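Local coordinates for antiterminator Q protein (Enterobacteria phage SfI, PDB 6JNY) that probably acts on RNA polymerase as a transcription antitermination factor, letting the enzyme read through terminators in the phage genome, at residues A[71-76]-A[139-144]; A[82-87]-A[132-137]. All blocks are in the same frame, centred on the assembly; numbering follows the deposited sequence.

Contact 1. Residues A[71-76]-A[139-144]; sequences DSVMYI and FMIYPV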
loop_
_atom_site.group_PDB
_atom_site.type_symbol
_atom_site.label_atom_id
_atom_site.label_comp_id
_atom_site.label_asym_id
_atom_site.label_seq_id
_atom_site.Cartn_x
_atom_site.Cartn_y
_atom_site.Cartn_z
ATOM N N ASP A 71 -9.102 0.322 2.895
ATOM C CA ASP A 71 -9.617 -1.041 2.934
ATOM C C ASP A 71 -10.593 -1.289 1.797
ATOM O O ASP A 71 -10.579 -2.363 1.182
ATOM C CB ASP A 71 -10.292 -1.327 4.275
ATOM C CG ASP A 71 -10.632 -2.799 4.445
ATOM O OD1 ASP A 71 -9.729 -3.587 4.787
ATOM O OD2 ASP A 71 -11.802 -3.172 4.222
ATOM N N SER A 72 -11.442 -0.303 1.502
ATOM C CA SER A 72 -12.464 -0.467 0.475
ATOM C C SER A 72 -11.874 -0.517 -0.929
ATOM O O SER A 72 -12.551 -0.963 -1.864
ATOM C CB SER A 72 -13.463 0.682 0.569
ATOM O OG SER A 72 -12.934 1.864 0.014
ATOM N N VAL A 73 -10.649 -0.040 -1.105
ATOM C CA VAL A 73 -9.970 -0.079 -2.389
ATOM C C VAL A 73 -9.051 -1.291 -2.498
ATOM O O VAL A 73 -9.021 -1.956 -3.534
ATOM C CB VAL A 73 -9.193 1.241 -2.603
ATOM C CG1 VAL A 73 -8.172 1.103 -3.720
ATOM C CG2 VAL A 73 -10.164 2.399 -2.877
ATOM N N MET A 74 -8.291 -1.581 -1.442
ATOM C CA MET A 74 -7.199 -2.540 -1.497
ATOM C C MET A 74 -7.585 -3.956 -1.106
ATOM O O MET A 74 -6.747 -4.859 -1.228
ATOM C CB MET A 74 -6.056 -2.083 -0.580
ATOM C CG MET A 74 -5.470 -0.724 -0.941
ATOM S SD MET A 74 -4.787 -0.667 -2.610
ATOM C CE MET A 74 -3.616 -2.022 -2.544
ATOM N N TYR A 75 -8.811 -4.181 -0.614
ATOM C CA TYR A 75 -9.182 -5.532 -0.208
ATOM C C TYR A 75 -9.100 -6.510 -1.370
ATOM O O TYR A 75 -8.963 -7.713 -1.142
ATOM C CB TYR A 75 -10.593 -5.558 0.399
ATOM C CG TYR A 75 -11.693 -5.539 -0.646
ATOM C CD1 TYR A 75 -12.180 -4.339 -1.151
ATOM C CD2 TYR A 75 -12.233 -6.725 -1.146
ATOM C CE1 TYR A 75 -13.176 -4.314 -2.115
ATOM C CE2 TYR A 75 -13.215 -6.707 -2.113
ATOM C CZ TYR A 75 -13.687 -5.504 -2.590
ATOM O OH TYR A 75 -14.673 -5.493 -3.555
ATOM N N ILE A 76 -9.187 -6.012 -2.605
ATOM C CA ILE A 76 -9.197 -6.881 -3.779
ATOM C C ILE A 76 -7.851 -7.567 -3.984
ATOM O O ILE A 76 -7.786 -8.650 -4.578
ATOM C CB ILE A 76 -9.615 -6.084 -5.028
ATOM C CG1 ILE A 76 -8.624 -4.946 -5.291
ATOM C CG2 ILE A 76 -11.017 -5.534 -4.862
ATOM C CD1 ILE A 76 -8.496 -4.535 -6.753
ATOM N N PHE A 139 -2.496 5.103 -7.282
ATOM C CA PHE A 139 -3.401 5.514 -8.349
ATOM C C PHE A 139 -4.843 5.136 -8.032
ATOM O O PHE A 139 -5.770 5.926 -8.283
ATOM C CB PHE A 139 -2.937 4.892 -9.667
ATOM C CG PHE A 139 -3.741 5.343 -10.849
ATOM C CD1 PHE A 139 -3.439 6.528 -11.490
ATOM C CD2 PHE A 139 -4.814 4.592 -11.291
ATOM C CE1 PHE A 139 -4.192 6.954 -12.578
ATOM C CE2 PHE A 139 -5.574 5.015 -12.371
ATOM C CZ PHE A 139 -5.256 6.191 -13.007
ATOM N N MET A 140 -5.053 3.929 -7.502
ATOM C CA MET A 140 -6.397 3.472 -7.153
ATOM C C MET A 140 -6.946 4.244 -5.961
ATOM O O MET A 140 -8.149 4.542 -5.896
ATOM C CB MET A 140 -6.380 1.985 -6.814
ATOM C CG MET A 140 -6.050 1.047 -7.959
ATOM S SD MET A 140 -5.442 -0.529 -7.303
ATOM C CE MET A 140 -6.914 -1.136 -6.485
ATOM N N ILE A 141 -6.087 4.539 -4.986
ATOM C CA ILE A 141 -6.548 5.174 -3.761
ATOM C C ILE A 141 -6.908 6.641 -3.987
ATOM O O ILE A 141 -7.887 7.138 -3.418
ATOM C CB ILE A 141 -5.504 4.986 -2.645
ATOM C CG1 ILE A 141 -5.457 3.528 -2.211
ATOM C CG2 ILE A 141 -5.846 5.854 -1.455
ATOM C CD1 ILE A 141 -4.186 3.195 -1.428
ATOM N N TYR A 142 -6.144 7.359 -4.808
ATOM C CA TYR A 142 -6.252 8.813 -4.914
ATOM C C TYR A 142 -7.677 9.335 -5.143
ATOM O O TYR A 142 -8.145 10.172 -4.359
ATOM C CB TYR A 142 -5.299 9.386 -5.984
ATOM C CG TYR A 142 -5.572 10.850 -6.236
ATOM C CD1 TYR A 142 -5.075 11.819 -5.378
ATOM C CD2 TYR A 142 -6.401 11.261 -7.278
ATOM C CE1 TYR A 142 -5.348 13.159 -5.558
ATOM C CE2 TYR A 142 -6.687 12.601 -7.463
ATOM C CZ TYR A 142 -6.152 13.545 -6.603
ATOM O OH TYR A 142 -6.430 14.887 -6.789
ATOM N N PRO A 143 -8.394 8.917 -6.193
ATOM C CA PRO A 143 -9.727 9.511 -6.405
ATOM C C PRO A 143 -10.689 9.197 -5.288
ATOM O O PRO A 143 -11.571 10.013 -4.987
ATOM C CB PRO A 143 -10.192 8.890 -7.723
ATOM C CG PRO A 143 -9.468 7.587 -7.798
ATOM C CD PRO A 143 -8.118 7.843 -7.169
ATOM N N VAL A 144 -10.542 8.038 -4.654
ATOM C CA VAL A 144 -11.442 7.660 -3.575
ATOM C C VAL A 144 -11.170 8.485 -2.331
ATOM O O VAL A 144 -12.099 8.872 -1.615
ATOM C CB VAL A 144 -11.354 6.151 -3.299
ATOM C CG1 VAL A 144 -12.393 5.733 -2.273
ATOM C CG2 VAL A 144 -11.543 5.377 -4.595
#
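Met-140 meets Val-73 and Ile-76 at different points along its side chain. Met-140 CB lies 3.7 Å from Val-73 CG1, near the root of the chain, while the bend at chi3 (66°) carries the terminal methyl back toward the other segment. There Met-140 CE sits 3.7 Å from the backbone O of Val-73 and meets Ile-76 CD1 tip to tip at 3.8 Å, at the outer margin of the contact.

One residue on, Ile-141 is buried and works on two neighbours. Ile-141 CG1 packs 3.9 Å from Val-73 CG1, the same methyl that touches Met-140, and Ile-141 CD1 reaches Met-74, whose SD is 4.1 Å away. The Met-74 chain, bent at both chi2 and chi3, crosses the isoleucine at about a right angle.

Val-144, a turn after Met-140, takes the other branch of Val-73: the CG2 methyls of Val-73 and Val-144 point at each other, 3.7 Å apart. Val-73 thus splits its work. CG1, anti to the backbone N (chi1 164°), goes to Met-140 and Ile-141, and CG2 to Val-144. No hydrogen bond crosses the contact; it is apolar packing centred on Val-73, with Met-74 and Ile-76 adding to it.

The contact joins the last part of helix 60-74 and the residues that follow to the long helix 123-155, which is kinked at Pro-143. Helix 78-90 packs against it, with Phe-81 and Ala-80 on Met-74 and Leu-84 on Ile-141, while Leu-16 of helix 10-28 also reaches Ile-141.

Contact 2. Residues A[82-87]-A[132-137]; sequences GILLSY and EILNAS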
loop_
_atom_site.group_PDB
_atom_site.type_symbol
_atom_site.label_atom_id
_atom_site.label_comp_id
_atom_site.label_asym_id
_atom_site.label_seq_id
_atom_site.Cartn_x
_atom_site.Cartn_y
_atom_site.Cartn_z
ATOM N N GLY A 82 -0.681 -5.657 1.566
ATOM C CA GLY A 82 0.419 -5.889 2.491
ATOM C C GLY A 82 1.632 -5.031 2.184
ATOM O O GLY A 82 2.282 -4.507 3.095
ATOM N N ILE A 83 1.942 -4.862 0.895
ATOM C CA ILE A 83 3.080 -4.033 0.514
ATOM C C ILE A 83 2.836 -2.581 0.896
ATOM O O ILE A 83 3.739 -1.891 1.385
ATOM C CB ILE A 83 3.384 -4.212 -0.984
ATOM C CG1 ILE A 83 4.068 -5.560 -1.221
ATOM C CG2 ILE A 83 4.227 -3.065 -1.518
ATOM C CD1 ILE A 83 4.076 -5.990 -2.657
ATOM N N LEU A 84 1.612 -2.090 0.673
ATOM C CA LEU A 84 1.260 -0.748 1.104
ATOM C C LEU A 84 1.452 -0.574 2.604
ATOM O O LEU A 84 1.976 0.454 3.050
ATOM C CB LEU A 84 -0.198 -0.457 0.723
ATOM C CG LEU A 84 -0.705 0.969 0.936
ATOM C CD1 LEU A 84 -0.157 1.887 -0.135
ATOM C CD2 LEU A 84 -2.247 1.009 0.924
ATOM N N LEU A 85 1.024 -1.568 3.398
ATOM C CA LEU A 85 1.167 -1.478 4.851
ATOM C C LEU A 85 2.630 -1.552 5.288
ATOM O O LEU A 85 3.047 -0.799 6.172
ATOM C CB LEU A 85 0.319 -2.555 5.540
ATOM C CG LEU A 85 -1.202 -2.318 5.458
ATOM C CD1 LEU A 85 -1.971 -3.579 5.865
ATOM C CD2 LEU A 85 -1.612 -1.142 6.308
ATOM N N SER A 86 3.425 -2.413 4.648
ATOM C CA SER A 86 4.861 -2.454 4.942
ATOM C C SER A 86 5.498 -1.087 4.731
ATOM O O SER A 86 6.224 -0.585 5.593
ATOM C CB SER A 86 5.546 -3.503 4.072
ATOM O OG SER A 86 5.141 -4.813 4.440
ATOM N N TYR A 87 5.187 -0.438 3.607
ATOM C CA TYR A 87 5.827 0.834 3.291
ATOM C C TYR A 87 5.325 1.956 4.194
ATOM O O TYR A 87 6.119 2.725 4.745
ATOM C CB TYR A 87 5.571 1.171 1.821
ATOM C CG TYR A 87 6.302 2.387 1.313
ATOM C CD1 TYR A 87 5.599 3.533 0.955
ATOM C CD2 TYR A 87 7.676 2.378 1.121
ATOM C CE1 TYR A 87 6.250 4.646 0.457
ATOM C CE2 TYR A 87 8.330 3.486 0.632
ATOM C CZ TYR A 87 7.623 4.613 0.294
ATOM O OH TYR A 87 8.268 5.719 -0.197
ATOM N N GLU A 132 6.072 -0.768 -8.889
ATOM C CA GLU A 132 4.862 -0.707 -9.706
ATOM C C GLU A 132 3.621 -0.967 -8.865
ATOM O O GLU A 132 2.573 -0.341 -9.075
ATOM C CB GLU A 132 4.947 -1.725 -10.843
ATOM C CG GLU A 132 5.840 -1.309 -11.989
ATOM C CD GLU A 132 6.124 -2.456 -12.941
ATOM O OE1 GLU A 132 5.530 -3.545 -12.763
ATOM O OE2 GLU A 132 6.931 -2.265 -13.876
ATOM N N ILE A 133 3.708 -1.905 -7.925
ATOM C CA ILE A 133 2.570 -2.200 -7.060
ATOM C C ILE A 133 2.223 -0.992 -6.195
ATOM O O ILE A 133 1.047 -0.627 -6.055
ATOM C CB ILE A 133 2.850 -3.469 -6.232
ATOM C CG1 ILE A 133 2.824 -4.709 -7.136
ATOM C CG2 ILE A 133 1.866 -3.600 -5.067
ATOM C CD1 ILE A 133 3.480 -5.921 -6.494
ATOM N N LEU A 134 3.230 -0.339 -5.613
ATOM C CA LEU A 134 2.954 0.851 -4.818
ATOM C C LEU A 134 2.340 1.951 -5.677
ATOM O O LEU A 134 1.345 2.579 -5.284
ATOM C CB LEU A 134 4.226 1.333 -4.109
ATOM C CG LEU A 134 4.634 0.501 -2.899
ATOM C CD1 LEU A 134 6.084 0.836 -2.513
ATOM C CD2 LEU A 134 3.698 0.763 -1.740
ATOM N N ASN A 135 2.897 2.176 -6.866
ATOM C CA ASN A 135 2.364 3.198 -7.755
ATOM C C ASN A 135 0.929 2.892 -8.136
ATOM O O ASN A 135 0.079 3.779 -8.107
ATOM C CB ASN A 135 3.244 3.314 -8.997
ATOM C CG ASN A 135 2.754 4.382 -9.942
ATOM O OD1 ASN A 135 1.992 4.105 -10.876
ATOM N ND2 ASN A 135 3.172 5.617 -9.697
ATOM N N ALA A 136 0.641 1.637 -8.460
ATOM C CA ALA A 136 -0.710 1.279 -8.876
ATOM C C ALA A 136 -1.684 1.437 -7.719
ATOM O O ALA A 136 -2.834 1.858 -7.915
ATOM C CB ALA A 136 -0.710 -0.160 -9.385
ATOM N N SER A 137 -1.244 1.109 -6.507
ATOM C CA SER A 137 -2.105 1.273 -5.338
ATOM C C SER A 137 -2.435 2.738 -5.091
ATOM O O SER A 137 -3.592 3.076 -4.823
ATOM C CB SER A 137 -1.436 0.671 -4.104
ATOM O OG SER A 137 -1.151 -0.714 -4.285
#
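The Tyr-87 ring has Leu-134 CD1 over one face, 4.1 Å above the plane and displaced toward the rim, so the methyl lies nearest CG rather than over the ring centre. A chi1 of -174° turns the Tyr-87 ring away from its backbone N, and Leu-134 CD2 touches Tyr-87 CB at 4.0 Å.

Leu-134 is the residue most engaged here. Leu-134 CD2 points in against the backbone of the partner helix, 4.0 Å from Leu-84 CA, and Leu-134 CG rests 3.8 Å from Ile-83 CG2. Ile-83 uses its other branch for Ile-133: the CD1 methyls of Ile-83 and Ile-133 meet at 3.9 Å, the chains crossing at about a right angle. Leu-84 CD1 approaches Ser-137 CB more loosely.

Ser-137 brings a hydroxyl into this buried surface, and Ser-137 OG donates to Ile-133 O at 2.8 Å from above the carbonyl plane. Ser-137 N reaches the same oxygen from the opposite face, so the serine's polar end is satisfied within its own helix.

This is buried helix-helix packing near the centre of the chain, joining helix 78-90 to helix 123-155. The axes of 82-87 and 132-137 cross at 95°, nearly perpendicular, with a closest approach of 9.8 Å. Lys-94 and Ile-97 of helix 94-103 pack on Tyr-87, and Met-74 of helix 60-74 touches both Leu-84 and Ser-137.

In the fold
Both contacts draw on the long helix 123-155, contact 2 using 132-137 and contact 1 the next stretch, 139-144; their centres lie about 11 Å apart. Their other halves come from helices 60-74 and 78-90, which follow each other in the chain. The segments run in the order 71-76, 82-87, 132-137, 139-144, so contact 2 is nested within the loop closed by contact 1. The two patches join: Met-74 CG and Ile-141 CD1 both pack on Leu-84 CD2. Contact 2 sits close to the centre of the chain, contact 1 farther out. Together they pack two successive helices of the Q family region against neighbouring turns of the long C-terminal helix.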